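PDB 3G8W: lactococcal prophage ps3 protein 05, which probably transfers an acetyl group from acetyl-CoA to an acceptor substrate, as expected of a GNAT-family acetyltransferase. Local coordinates for residues N114-M119 with S163-S168; W55-A60 with V67-L72. All blocks are in the same frame, centred on the assembly; numbering follows the deposited sequence.

Overall arrangement
Both contacts belong to one mixed seven-stranded sheet of the GNAT fold. From the N terminus, strand 6-9 and three helices lead into contact 2, where the chain leaves strand 55-62, reverses and returns as strand 65-74, closing a short hairpin loop. The chain then passes through strand 83-91 and helix 96-112 and enters strand 117-123, where contact 1 opens. Contact 1 closes a much longer loop, holding helix 127-136 and two strands, when the chain returns after strand 153-163. The two loops follow one another in series. Their centres lie about 20 Å apart, yet the contacts touch where L118 CD2 packs on L72 CD1 at 3.9 Å.

Contact 1: residues N114-M119 with S163-S168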
loop_
_atom_site.group_PDB
_atom_site.type_symbol
_atom_site.label_atom_id
_atom_site.label_comp_id
_atom_site.label_asym_id
_atom_site.label_seq_id
_atom_site.Cartn_x
_atom_site.Cartn_y
_atom_site.Cartn_z
ATOM N N ASN B 114 18.499 -1.697 -4.092
ATOM C CA ASN B 114 18.005 -0.968 -5.266
ATOM C C ASN B 114 16.609 -0.324 -5.120
ATOM O O ASN B 114 15.954 -0.005 -6.112
ATOM C CB ASN B 114 18.048 -1.858 -6.505
ATOM C CG ASN B 114 19.404 -2.468 -6.728
ATOM O OD1 ASN B 114 20.427 -1.781 -6.661
ATOM N ND2 ASN B 114 19.425 -3.774 -6.979
ATOM N N ILE B 115 16.160 -0.134 -3.887
ATOM C CA ILE B 115 14.965 0.645 -3.648
ATOM C C ILE B 115 15.240 2.106 -4.012
ATOM O O ILE B 115 16.108 2.746 -3.440
ATOM C CB ILE B 115 14.468 0.467 -2.192
ATOM C CG1 ILE B 115 14.035 -1.004 -1.981
ATOM C CG2 ILE B 115 13.356 1.491 -1.849
ATOM C CD1 ILE B 115 14.086 -1.536 -0.522
ATOM N N GLU B 116 14.511 2.604 -4.995
ATOM C CA GLU B 116 14.725 3.939 -5.516
ATOM C C GLU B 116 14.089 5.049 -4.717
ATOM O O GLU B 116 14.615 6.161 -4.669
ATOM C CB GLU B 116 14.223 4.013 -6.942
ATOM C CG GLU B 116 15.316 4.090 -7.936
ATOM C CD GLU B 116 15.044 3.238 -9.122
ATOM O OE1 GLU B 116 14.155 3.595 -9.920
ATOM O OE2 GLU B 116 15.715 2.197 -9.254
ATOM N N THR B 117 12.933 4.786 -4.120
ATOM C CA THR B 117 12.298 5.838 -3.377
ATOM C C THR B 117 11.675 5.364 -2.052
ATOM O O THR B 117 11.170 4.243 -1.956
ATOM C CB THR B 117 11.311 6.661 -4.266
ATOM O OG1 THR B 117 10.000 6.105 -4.228
ATOM C CG2 THR B 117 11.790 6.796 -5.724
ATOM N N LEU B 118 11.736 6.225 -1.033
ATOM C CA LEU B 118 11.131 5.943 0.267
ATOM C C LEU B 118 9.983 6.894 0.528
ATOM O O LEU B 118 10.086 8.095 0.226
ATOM C CB LEU B 118 12.147 6.067 1.395
ATOM C CG LEU B 118 13.313 5.076 1.339
ATOM C CD1 LEU B 118 14.308 5.328 2.476
ATOM C CD2 LEU B 118 12.846 3.633 1.352
HETATM N N MSE B 119 8.896 6.345 1.074
HETATM C CA MSE B 119 7.769 7.122 1.524
HETATM C C MSE B 119 7.411 6.851 2.986
HETATM O O MSE B 119 7.577 5.744 3.507
HETATM C CB MSE B 119 6.550 6.850 0.656
HETATM C CG MSE B 119 6.486 7.617 -0.639
HETATM SE SE MSE B 119 5.540 6.513 -1.932
HETATM C CE MSE B 119 3.697 6.747 -1.436
ATOM N N SER B 163 14.084 10.354 -2.230
ATOM C CA SER B 163 14.656 9.613 -3.332
ATOM C C SER B 163 16.104 9.185 -3.045
ATOM O O SER B 163 16.929 9.984 -2.610
ATOM C CB SER B 163 14.598 10.445 -4.590
ATOM O OG SER B 163 15.692 10.095 -5.404
ATOM N N THR B 164 16.421 7.922 -3.296
ATOM C CA THR B 164 17.755 7.448 -2.989
ATOM C C THR B 164 18.673 7.457 -4.203
ATOM O O THR B 164 19.661 6.733 -4.222
ATOM C CB THR B 164 17.736 6.037 -2.384
ATOM O OG1 THR B 164 17.020 5.161 -3.259
ATOM C CG2 THR B 164 17.086 6.042 -1.013
ATOM N N THR B 165 18.354 8.280 -5.202
ATOM C CA THR B 165 19.149 8.375 -6.446
ATOM C C THR B 165 19.695 9.797 -6.632
ATOM O O THR B 165 18.993 10.769 -6.298
ATOM C CB THR B 165 18.295 7.992 -7.691
ATOM O OG1 THR B 165 17.050 8.710 -7.657
ATOM C CG2 THR B 165 18.006 6.487 -7.712
ATOM N N GLU B 166 20.922 9.925 -7.165
ATOM C CA GLU B 166 21.611 11.250 -7.315
ATOM C C GLU B 166 20.917 12.261 -8.282
ATOM O O GLU B 166 21.554 13.221 -8.741
ATOM C CB GLU B 166 23.127 11.078 -7.644
ATOM C CG GLU B 166 23.868 12.386 -8.079
ATOM C CD GLU B 166 25.392 12.236 -8.292
ATOM O OE1 GLU B 166 25.880 12.502 -9.422
ATOM O OE2 GLU B 166 26.112 11.877 -7.329
ATOM N N SER B 167 19.617 12.049 -8.543
ATOM C CA SER B 167 18.771 12.829 -9.492
ATOM C C SER B 167 19.187 14.288 -9.804
ATOM O O SER B 167 20.015 14.533 -10.705
ATOM C CB SER B 167 17.291 12.769 -9.064
ATOM O OG SER B 167 16.630 11.638 -9.618
ATOM N N SER B 168 18.585 15.236 -9.071
ATOM C CA SER B 168 18.865 16.678 -9.187
ATOM C C SER B 168 19.154 17.161 -10.620
ATOM O O SER B 168 18.499 18.075 -11.130
ATOM C CB SER B 168 20.007 17.065 -8.245
ATOM O OG SER B 168 20.576 18.306 -8.619
#
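T164 grips two successive carbonyls of 114-119, those of I115 and E116, one with its side chain and one with its backbone. Its hydroxyl OG1 donates to I115 O at 2.6 Å, approaching in the plane of the I115 carbonyl, on a lone pair. With chi1 at 54°, OG1 is tucked over the T164 backbone, on the side where I115 O lies. The amide T164 N reaches E116 O at 2.9 Å in a nearly straight bond (172°), its N tilted from the carbonyl plane. The two bonds fasten the segment that follows strand 153-163 to the turn between helix 96-112 and strand 117-123; that helix ends in a Schellman motif with N114 as its C-prime residue. Here the central sheet of the GNAT fold begins its antiparallel pairing of these strands, with T117 opposite S163 in a non-hydrogen-bonded pair, CA to CA 4.5 Å. Just beyond, an ST turn shapes the outgoing chain: S163 OG accepts from T165 N at 3.2 Å and also takes the hydroxyl T165 OG1 at 3.0 Å. T165 CG2 then rests against E116 CG at 3.6 Å, touching the aliphatic part of the glutamate. The carboxylate of E116 is engaged by the second subunit, in a salt bridge to its K149 and a hydrogen bond to its Y154. On the inner side, L118 and I115 pack on A110 of helix 96-112.

Contact 2: residues W55-A60 with V67-L72; sequences WNIFGA and VATCTL
N56 and L72 form one of three hydrogen-bonded pairs in an antiparallel beta hairpin of the GNAT sheet, the axes of 55-60 and 67-72 at 161°. Backbone bonds join N56 to L72 and F58 to C70 in both directions; F58 N to C70 O measures 2.8 Å. Near the turn lies a classic beta bulge, in which A60 is paired with two residues, V67 and A68. A60 O accepts from V67 N at 2.7 Å, whereas its bond from A68 N is long and weak.

Side-chain packing divides between the two faces. Helix 96-112 packs on F58 and C70, while L72 meets A84 and L86 of strand 83-91. The F58 and L72 side chains run alongside each other, the ring edge meeting L72 CB through F58 CE2 at 4.1 Å. The ring also stands edge-to-face against Y109. A60 CB and A68 CB touch at 4.0 Å.

The other face carries I57, T69 and T71; helix 15-24 packs on I57 and T69, and helix 41-48 on I57. I57 CG1, turned beside the backbone N of I57 (chi1 -61°), lies 3.2 Å from T71 OG1. W55, whose side chain borders a bound buffer molecule, presents its ring edge to the threonine methyl, with W55 CD1 3.8 Å from T71 CG2.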
loop_
_atom_site.group_PDB
_atom_site.type_symbol
_atom_site.label_atom_id
_atom_site.label_comp_id
_atom_site.label_asym_id
_atom_site.label_seq_id
_atom_site.Cartn_x
_atom_site.Cartn_y
_atom_site.Cartn_z
ATOM N N TRP B 55 9.784 -7.238 4.262
ATOM C CA TRP B 55 9.111 -6.593 5.389
ATOM C C TRP B 55 10.055 -6.567 6.603
ATOM O O TRP B 55 10.093 -7.527 7.384
ATOM C CB TRP B 55 7.823 -7.360 5.718
ATOM C CG TRP B 55 6.691 -6.512 6.232
ATOM C CD1 TRP B 55 6.770 -5.247 6.736
ATOM C CD2 TRP B 55 5.312 -6.892 6.319
ATOM N NE1 TRP B 55 5.524 -4.810 7.114
ATOM C CE2 TRP B 55 4.612 -5.805 6.868
ATOM C CE3 TRP B 55 4.598 -8.048 5.975
ATOM C CZ2 TRP B 55 3.232 -5.840 7.088
ATOM C CZ3 TRP B 55 3.231 -8.080 6.196
ATOM C CH2 TRP B 55 2.564 -6.988 6.751
ATOM N N ASN B 56 10.815 -5.481 6.753
ATOM C CA ASN B 56 11.951 -5.483 7.677
ATOM C C ASN B 56 11.947 -4.453 8.784
ATOM O O ASN B 56 11.921 -3.251 8.532
ATOM C CB ASN B 56 13.253 -5.352 6.897
ATOM C CG ASN B 56 13.532 -6.550 6.010
ATOM O OD1 ASN B 56 12.683 -7.428 5.824
ATOM N ND2 ASN B 56 14.737 -6.592 5.457
ATOM N N ILE B 57 11.980 -4.921 10.016
ATOM C CA ILE B 57 12.128 -4.049 11.151
ATOM C C ILE B 57 13.617 -3.912 11.485
ATOM O O ILE B 57 14.309 -4.914 11.704
ATOM C CB ILE B 57 11.419 -4.626 12.375
ATOM C CG1 ILE B 57 9.930 -4.788 12.107
ATOM C CG2 ILE B 57 11.643 -3.733 13.598
ATOM C CD1 ILE B 57 9.170 -5.297 13.302
ATOM N N PHE B 58 14.108 -2.676 11.549
ATOM C CA PHE B 58 15.462 -2.454 12.052
ATOM C C PHE B 58 15.460 -1.922 13.469
ATOM O O PHE B 58 14.551 -1.175 13.845
ATOM C CB PHE B 58 16.206 -1.475 11.182
ATOM C CG PHE B 58 16.485 -1.974 9.811
ATOM C CD1 PHE B 58 17.761 -2.396 9.470
ATOM C CD2 PHE B 58 15.487 -1.973 8.841
ATOM C CE1 PHE B 58 18.025 -2.823 8.183
ATOM C CE2 PHE B 58 15.744 -2.408 7.544
ATOM C CZ PHE B 58 17.004 -2.829 7.207
ATOM N N GLY B 59 16.487 -2.288 14.238
ATOM C CA GLY B 59 16.657 -1.791 15.606
ATOM C C GLY B 59 18.013 -1.167 15.882
ATOM O O GLY B 59 19.023 -1.617 15.349
ATOM N N ALA B 60 18.029 -0.112 16.696
ATOM C CA ALA B 60 19.281 0.435 17.234
ATOM C C ALA B 60 19.504 -0.075 18.665
ATOM O O ALA B 60 18.580 -0.081 19.489
ATOM C CB ALA B 60 19.270 1.937 17.200
ATOM N N VAL B 67 16.847 0.468 21.462
ATOM C CA VAL B 67 16.747 1.895 21.794
ATOM C C VAL B 67 15.905 2.639 20.774
ATOM O O VAL B 67 15.175 3.572 21.103
ATOM C CB VAL B 67 18.144 2.528 21.921
ATOM C CG1 VAL B 67 18.051 4.014 22.014
ATOM C CG2 VAL B 67 18.834 1.999 23.154
ATOM N N ALA B 68 16.006 2.216 19.527
ATOM C CA ALA B 68 15.131 2.728 18.504
ATOM C C ALA B 68 14.692 1.587 17.591
ATOM O O ALA B 68 15.226 0.479 17.677
ATOM C CB ALA B 68 15.829 3.842 17.727
ATOM N N THR B 69 13.709 1.872 16.733
ATOM C CA THR B 69 13.125 0.866 15.830
ATOM C C THR B 69 12.452 1.524 14.641
ATOM O O THR B 69 11.933 2.640 14.749
ATOM C CB THR B 69 12.090 -0.020 16.556
ATOM O OG1 THR B 69 12.465 -1.395 16.421
ATOM C CG2 THR B 69 10.667 0.200 16.022
ATOM N N CYS B 70 12.451 0.837 13.504
ATOM C CA CYS B 70 11.716 1.325 12.353
ATOM C C CYS B 70 11.496 0.226 11.333
ATOM O O CYS B 70 12.397 -0.568 11.096
ATOM C CB CYS B 70 12.478 2.466 11.719
ATOM S SG CYS B 70 11.484 3.333 10.548
ATOM N N THR B 71 10.312 0.172 10.728
ATOM C CA THR B 71 10.035 -0.840 9.698
ATOM C C THR B 71 10.274 -0.357 8.275
ATOM O O THR B 71 9.865 0.729 7.903
ATOM C CB THR B 71 8.597 -1.380 9.774
ATOM O OG1 THR B 71 8.462 -2.191 10.935
ATOM C CG2 THR B 71 8.283 -2.244 8.578
ATOM N N LEU B 72 10.922 -1.194 7.479
ATOM C CA LEU B 72 10.967 -0.982 6.041
ATOM C C LEU B 72 10.096 -2.016 5.350
ATOM O O LEU B 72 10.341 -3.239 5.448
ATOM C CB LEU B 72 12.403 -1.039 5.514
ATOM C CG LEU B 72 12.566 -0.411 4.130
ATOM C CD1 LEU B 72 11.962 0.991 4.084
ATOM C CD2 LEU B 72 14.029 -0.383 3.716
#